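Local coordinates for protein MtVAO615 (Myceliophthora thermophila, PDB 6F72) that is probably an oxidoreductase, carrying one bicovalently bound FAD that reacts rapidly with molecular oxygen once reduced, although no substrate has been identified, at residues P467-G472 with S514-E519; H522-A525 with E529-Y532. One frame throughout, in Å; residues are numbered along the deposited sequence.

Contact 1. Residues P467-G472 with S514-E519. With FAD (flavin-adenine dinucleotide), chain E.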
loop_
_atom_site.group_PDB
_atom_site.type_symbol
_atom_site.label_atom_id
_atom_site.label_comp_id
_atom_site.label_asym_id
_atom_site.label_seq_id
_atom_site.Cartn_x
_atom_site.Cartn_y
_atom_site.Cartn_z
ATOM N N PRO A 467 3.080 15.505 7.947
ATOM C CA PRO A 467 2.789 15.884 9.340
ATOM C C PRO A 467 1.402 15.481 9.873
ATOM O O PRO A 467 1.260 15.266 11.077
ATOM C CB PRO A 467 2.966 17.404 9.341
ATOM C CG PRO A 467 2.853 17.807 7.910
ATOM C CD PRO A 467 3.468 16.677 7.143
ATOM N N ALA A 468 0.415 15.324 8.989
ATOM C CA ALA A 468 -0.924 14.842 9.383
ATOM C C ALA A 468 -0.852 13.498 10.107
ATOM O O ALA A 468 -1.648 13.231 11.000
ATOM C CB ALA A 468 -1.861 14.752 8.178
ATOM N N TRP A 469 0.133 12.670 9.753
ATOM C CA TRP A 469 0.392 11.452 10.512
ATOM C C TRP A 469 0.588 11.709 12.014
ATOM O O TRP A 469 0.072 10.954 12.835
ATOM C CB TRP A 469 1.590 10.707 9.949
ATOM C CG TRP A 469 1.335 9.938 8.681
ATOM C CD1 TRP A 469 1.741 10.279 7.422
ATOM C CD2 TRP A 469 0.637 8.686 8.554
ATOM N NE1 TRP A 469 1.363 9.303 6.518
ATOM C CE2 TRP A 469 0.672 8.325 7.184
ATOM C CE3 TRP A 469 -0.016 7.837 9.463
ATOM C CZ2 TRP A 469 0.067 7.146 6.694
ATOM C CZ3 TRP A 469 -0.612 6.663 8.985
ATOM C CH2 TRP A 469 -0.568 6.329 7.602
ATOM N N ARG A 470 1.306 12.773 12.377
ATOM C CA ARG A 470 1.582 13.054 13.802
ATOM C C ARG A 470 0.341 13.524 14.583
ATOM O O ARG A 470 0.155 13.170 15.753
ATOM C CB ARG A 470 2.745 14.051 13.979
ATOM C CG ARG A 470 3.987 13.747 13.147
ATOM C CD ARG A 470 4.598 12.393 13.483
ATOM N NE ARG A 470 5.731 12.092 12.616
ATOM C CZ ARG A 470 6.261 10.883 12.441
ATOM N NH1 ARG A 470 5.772 9.826 13.077
ATOM N NH2 ARG A 470 7.300 10.741 11.629
ATOM N N THR A 471 -0.493 14.321 13.932
ATOM C CA THR A 471 -1.748 14.779 14.546
ATOM C C THR A 471 -2.913 13.798 14.302
ATOM O O THR A 471 -3.912 13.824 15.029
ATOM C CB THR A 471 -2.121 16.206 14.087
ATOM O OG1 THR A 471 -2.146 16.251 12.659
ATOM C CG2 THR A 471 -1.108 17.239 14.598
ATOM N N GLY A 472 -2.763 12.921 13.301
ATOM C CA GLY A 472 -3.785 11.935 12.947
ATOM C C GLY A 472 -4.056 10.893 14.010
ATOM O O GLY A 472 -3.150 10.525 14.774
ATOM N N SER A 514 -5.448 14.574 5.735
ATOM C CA SER A 514 -4.787 14.420 4.444
ATOM C C SER A 514 -5.211 13.103 3.810
ATOM O O SER A 514 -5.919 12.306 4.439
ATOM C CB SER A 514 -3.259 14.478 4.610
ATOM O OG SER A 514 -2.798 13.305 5.251
ATOM N N VAL A 515 -4.774 12.890 2.569
ATOM C CA VAL A 515 -5.032 11.639 1.854
ATOM C C VAL A 515 -3.720 10.866 1.812
ATOM O O VAL A 515 -2.670 11.378 1.397
ATOM C CB VAL A 515 -5.699 11.863 0.465
ATOM C CG1 VAL A 515 -6.129 10.548 -0.190
ATOM C CG2 VAL A 515 -6.943 12.731 0.608
ATOM N N TYR A 516 -3.781 9.649 2.338
ATOM C CA TYR A 516 -2.649 8.749 2.372
ATOM C C TYR A 516 -2.284 8.416 0.921
ATOM O O TYR A 516 -3.145 7.961 0.148
ATOM C CB TYR A 516 -3.022 7.519 3.195
ATOM C CG TYR A 516 -1.966 6.437 3.328
ATOM C CD1 TYR A 516 -0.585 6.730 3.312
ATOM C CD2 TYR A 516 -2.349 5.106 3.514
ATOM C CE1 TYR A 516 0.365 5.712 3.447
ATOM C CE2 TYR A 516 -1.412 4.090 3.652
ATOM C CZ TYR A 516 -0.056 4.391 3.634
ATOM O OH TYR A 516 0.864 3.354 3.763
ATOM N N LEU A 517 -1.030 8.686 0.533
ATOM C CA LEU A 517 -0.623 8.559 -0.886
ATOM C C LEU A 517 -0.719 7.121 -1.417
ATOM O O LEU A 517 -0.802 6.897 -2.641
ATOM C CB LEU A 517 0.781 9.145 -1.121
ATOM C CG LEU A 517 2.027 8.431 -0.575
ATOM C CD1 LEU A 517 2.457 7.271 -1.487
ATOM C CD2 LEU A 517 3.193 9.395 -0.340
ATOM N N ASN A 518 -0.666 6.163 -0.487
ATOM C CA ASN A 518 -0.732 4.739 -0.825
ATOM C C ASN A 518 -2.149 4.261 -1.105
ATOM O O ASN A 518 -2.334 3.291 -1.828
ATOM C CB ASN A 518 -0.098 3.871 0.268
ATOM C CG ASN A 518 1.403 3.613 0.036
ATOM O OD1 ASN A 518 1.868 3.505 -1.103
ATOM N ND2 ASN A 518 2.154 3.505 1.124
ATOM N N GLU A 519 -3.149 4.943 -0.540
ATOM C CA GLU A 519 -4.543 4.508 -0.659
ATOM C C GLU A 519 -5.394 5.670 -1.140
ATOM O O GLU A 519 -6.054 6.342 -0.354
ATOM C CB GLU A 519 -5.036 3.935 0.677
ATOM C CG GLU A 519 -4.161 2.797 1.201
ATOM C CD GLU A 519 -4.732 2.116 2.427
ATOM O OE1 GLU A 519 -5.202 2.808 3.357
ATOM O OE2 GLU A 519 -4.705 0.868 2.460
HETATM P PA FAD E . 3.775 -2.196 -5.868
HETATM O O1A FAD E . 2.535 -1.858 -6.656
HETATM O O2A FAD E . 4.668 -3.254 -6.452
HETATM O O5B FAD E . 4.607 -0.840 -5.638
HETATM C C5B FAD E . 3.971 0.386 -5.273
HETATM C C4B FAD E . 4.798 1.592 -5.702
HETATM O O4B FAD E . 6.106 1.505 -5.132
HETATM C C3B FAD E . 5.001 1.718 -7.200
HETATM O O3B FAD E . 5.001 3.119 -7.502
HETATM C C2B FAD E . 6.386 1.146 -7.454
HETATM O O2B FAD E . 7.016 1.755 -8.583
HETATM C C1B FAD E . 7.110 1.476 -6.160
HETATM N N9A FAD E . 8.136 0.486 -5.754
HETATM C C8A FAD E . 7.891 -0.711 -5.180
HETATM N N7A FAD E . 9.052 -1.353 -4.895
HETATM C C5A FAD E . 10.057 -0.552 -5.282
HETATM C C6A FAD E . 11.535 -0.624 -5.267
HETATM N N6A FAD E . 12.147 -1.724 -4.774
HETATM N N1A FAD E . 12.232 0.421 -5.770
HETATM C C2A FAD E . 11.625 1.519 -6.272
HETATM N N3A FAD E . 10.276 1.654 -6.309
HETATM C C4A FAD E . 9.456 0.669 -5.839
HETATM N N1 FAD E . -1.007 0.074 3.267
HETATM C C2 FAD E . -0.936 0.370 4.589
HETATM O O2 FAD E . -0.322 1.402 4.949
HETATM N N3 FAD E . -1.512 -0.415 5.526
HETATM C C4 FAD E . -2.202 -1.530 5.239
HETATM O O4 FAD E . -2.722 -2.225 6.141
HETATM C C4X FAD E . -2.313 -1.924 3.816
HETATM N N5 FAD E . -2.976 -3.038 3.439
HETATM C C5X FAD E . -3.081 -3.396 2.127
HETATM C C6 FAD E . -3.776 -4.567 1.755
HETATM C C7 FAD E . -3.864 -4.914 0.388
HETATM C C7M FAD E . -4.623 -6.173 0.009
HETATM C C8 FAD E . -3.211 -4.050 -0.662
HETATM C C8M FAD E . -3.165 -4.388 -2.145
HETATM C C9 FAD E . -2.530 -2.902 -0.271
HETATM C C9A FAD E . -2.439 -2.537 1.075
HETATM N N10 FAD E . -1.724 -1.376 1.456
HETATM C C10 FAD E . -1.659 -1.032 2.823
HETATM C "C1'" FAD E . -1.141 -0.509 0.435
HETATM C "C2'" FAD E . 0.344 -0.526 0.232
HETATM O "O2'" FAD E . 0.938 0.169 1.326
HETATM C "C3'" FAD E . 0.578 0.224 -1.074
HETATM O "O3'" FAD E . -0.289 -0.272 -2.117
HETATM C "C4'" FAD E . 2.031 0.128 -1.515
HETATM O "O4'" FAD E . 2.259 1.031 -2.598
HETATM C "C5'" FAD E . 2.422 -1.308 -1.872
HETATM O "O5'" FAD E . 3.746 -1.371 -2.377
HETATM P P FAD E . 4.251 -2.712 -3.104
HETATM O O1P FAD E . 3.896 -3.889 -2.242
HETATM O O2P FAD E . 5.676 -2.429 -3.520
HETATM O O3P FAD E . 3.321 -2.730 -4.424
#

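Contact 2. Residues H522-A525 with E529-Y532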
loop_
_atom_site.group_PDB
_atom_site.type_symbol
_atom_site.label_atom_id
_atom_site.label_comp_id
_atom_site.label_asym_id
_atom_site.label_seq_id
_atom_site.Cartn_x
_atom_site.Cartn_y
_atom_site.Cartn_z
ATOM N N HIS A 522 -6.210 7.340 -8.535
ATOM C CA HIS A 522 -5.290 7.950 -9.518
ATOM C C HIS A 522 -5.792 9.207 -10.239
ATOM O O HIS A 522 -4.991 9.933 -10.843
ATOM C CB HIS A 522 -4.911 6.923 -10.581
ATOM C CG HIS A 522 -6.048 6.541 -11.478
ATOM N ND1 HIS A 522 -5.933 6.512 -12.853
ATOM C CD2 HIS A 522 -7.323 6.175 -11.195
ATOM C CE1 HIS A 522 -7.085 6.124 -13.376
ATOM N NE2 HIS A 522 -7.941 5.912 -12.391
ATOM N N LEU A 523 -7.109 9.430 -10.231
ATOM C CA LEU A 523 -7.699 10.614 -10.863
ATOM C C LEU A 523 -7.936 11.771 -9.881
ATOM O O LEU A 523 -8.289 12.885 -10.310
ATOM C CB LEU A 523 -8.994 10.265 -11.588
ATOM C CG LEU A 523 -8.993 9.169 -12.660
ATOM C CD1 LEU A 523 -10.445 8.781 -12.940
ATOM C CD2 LEU A 523 -8.262 9.581 -13.939
ATOM N N TYR A 524 -7.722 11.514 -8.582
ATOM C CA TYR A 524 -7.900 12.528 -7.515
ATOM C C TYR A 524 -7.083 13.785 -7.799
ATOM O O TYR A 524 -5.858 13.734 -7.914
ATOM C CB TYR A 524 -7.550 11.917 -6.151
ATOM C CG TYR A 524 -7.510 12.878 -4.980
ATOM C CD1 TYR A 524 -8.623 13.653 -4.641
ATOM C CD2 TYR A 524 -6.358 12.990 -4.183
ATOM C CE1 TYR A 524 -8.575 14.530 -3.562
ATOM C CE2 TYR A 524 -6.319 13.851 -3.093
ATOM C CZ TYR A 524 -7.428 14.616 -2.794
ATOM O OH TYR A 524 -7.406 15.490 -1.718
ATOM N N ALA A 525 -7.775 14.906 -7.923
ATOM C CA ALA A 525 -7.202 16.120 -8.488
ATOM C C ALA A 525 -6.209 16.835 -7.565
ATOM O O ALA A 525 -5.232 17.401 -8.062
ATOM C CB ALA A 525 -8.310 17.074 -8.923
ATOM N N GLU A 529 -1.028 18.645 -3.000
ATOM C CA GLU A 529 -1.219 19.254 -1.701
ATOM C C GLU A 529 -1.581 18.206 -0.657
ATOM O O GLU A 529 -1.090 18.262 0.466
ATOM C CB GLU A 529 -2.273 20.364 -1.780
ATOM C CG GLU A 529 -2.722 20.932 -0.448
ATOM C CD GLU A 529 -3.975 21.775 -0.590
ATOM O OE1 GLU A 529 -3.929 22.802 -1.321
ATOM O OE2 GLU A 529 -5.018 21.421 0.027
ATOM N N SER A 530 -2.412 17.241 -1.023
ATOM C CA SER A 530 -2.907 16.318 -0.023
ATOM C C SER A 530 -1.920 15.202 0.339
ATOM O O SER A 530 -1.847 14.794 1.506
ATOM C CB SER A 530 -4.238 15.744 -0.442
ATOM O OG SER A 530 -4.870 15.202 0.693
ATOM N N PHE A 531 -1.161 14.711 -0.640
ATOM C CA PHE A 531 -0.211 13.628 -0.362
ATOM C C PHE A 531 1.063 14.136 0.307
ATOM O O PHE A 531 1.615 13.462 1.171
ATOM C CB PHE A 531 0.187 12.852 -1.633
ATOM C CG PHE A 531 -0.943 12.117 -2.318
ATOM C CD1 PHE A 531 -2.205 12.000 -1.749
ATOM C CD2 PHE A 531 -0.695 11.459 -3.543
ATOM C CE1 PHE A 531 -3.216 11.307 -2.397
ATOM C CE2 PHE A 531 -1.698 10.749 -4.186
ATOM C CZ PHE A 531 -2.961 10.685 -3.617
ATOM N N TYR A 532 1.529 15.310 -0.112
ATOM C CA TYR A 532 2.860 15.793 0.240
ATOM C C TYR A 532 2.861 17.062 1.089
ATOM O O TYR A 532 3.745 17.232 1.931
ATOM C CB TYR A 532 3.709 15.967 -1.024
ATOM C CG TYR A 532 3.704 14.746 -1.905
ATOM C CD1 TYR A 532 4.427 13.584 -1.549
ATOM C CD2 TYR A 532 2.979 14.731 -3.092
ATOM C CE1 TYR A 532 4.416 12.448 -2.368
ATOM C CE2 TYR A 532 2.962 13.611 -3.911
ATOM C CZ TYR A 532 3.681 12.470 -3.552
ATOM O OH TYR A 532 3.652 11.348 -4.363
#

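Contact 1. Residues P467-G472 with S514-E519
W469 and Y516 meet as a T-shaped (edge-to-face) aromatic pair: the six-membered ring of W469 turns its edge to the face of Y516, with ring planes at 86° and centroids 5.2 Å apart. The touching atom is W469 CZ2, which lies over the rim of the phenol ring rather than its centre and comes 3.5 Å from Y516 CD1. N518 CB covers the opposite face, again toward the rim. The edge of the phenol, near its plane, meets two groups: E519 OE1, and FAD at C2. With CG anti to the backbone N (chi1 179°), the Y516 side chain reaches from the loop to the pyrimidine end of the flavin, where Y516 OH donates a hydrogen bond of 2.6 Å to FAD O2.

This loop belongs to the berberine-like region of a VAO-type oxidase and illustrates how residues of a single turn can serve one cofactor. A type I turn from Y516 to E519 is closed by E519 N to Y516 O (3.1 Å), and it folds N518 back over its own tyrosine. N518 ND2 donates to Y516 OH over 2.9 Å, nearly straight at 167° and close to the amide plane, so the phenol oxygen takes part in two bonds, accepting from N518 and donating to the flavin. The same ND2 also binds G230 O, which helps fix the amide's rotation, while N518 OD1 accepts from the ribityl hydroxyl FAD O4' at 2.9 Å. E519 OE2 approaches the isoalloxazine at FAD C10, 3.6 Å away. A bond to O2 would probably steady negative charge on a reduced flavin. Away from the flavin, the short helix 468-471, which leads into strand 472-480, sets A468 CB 3.4 Å from S514 OG.

Contact 2. Residues H522-A525 with E529-Y532
Y524 packs across S530 and F531, joining the loop that precedes helix 527-532 to the side of that helix, all within the berberine-like region of this flavoprotein. It is a compact example of a loop residue folding back onto the helix that follows it. CB is directed toward the helix, and CG, anti to the backbone N (chi1 172°), brings one long edge of the ring against it. CD2 comes first, 4.0 Å from F531 CE1, the two side chains running alongside with opposite headings. CE2, next along that edge, lies 3.9 Å from S530 CB, which sits in the plane of the phenol, and 4.1 Å from F531 CE1. CZ also rests near S530 CB. At the tip, OH hydrogen-bonds D507 OD2 at the end of helix 488-508, so the buried hydroxyl is satisfied beyond the helix it touches. With an alanine here, D507 would probably lose this phenol partner and a gap would open beside S530 and F531. S530 OG has its own partner in V515 N, and it is S530 CB that comes closest to Y524 OH, at 3.4 Å.

Followed from the N terminus, the chain enters contact 1 at 467-472, runs through strand 472-480 of the seven-stranded antiparallel sheet and then helix 488-508, and returns at 514-519 to close a loop of 41 intervening residues. Contact 2 opens only afterwards, at 522-525, and closes at 529-532 with three residues between its segments. The two therefore stand in series and neither nest nor cross. They nevertheless touch in space: L517 CB lies 3.6 Å from F531 CG, so helix 527-532 backs the loop that faces the flavin. Contact 1 ties the short helix before strand 472-480 to the FAD-contacting loop; contact 2 ties the end of that loop to helix 527-532, with Y524 reaching on to helix 488-508.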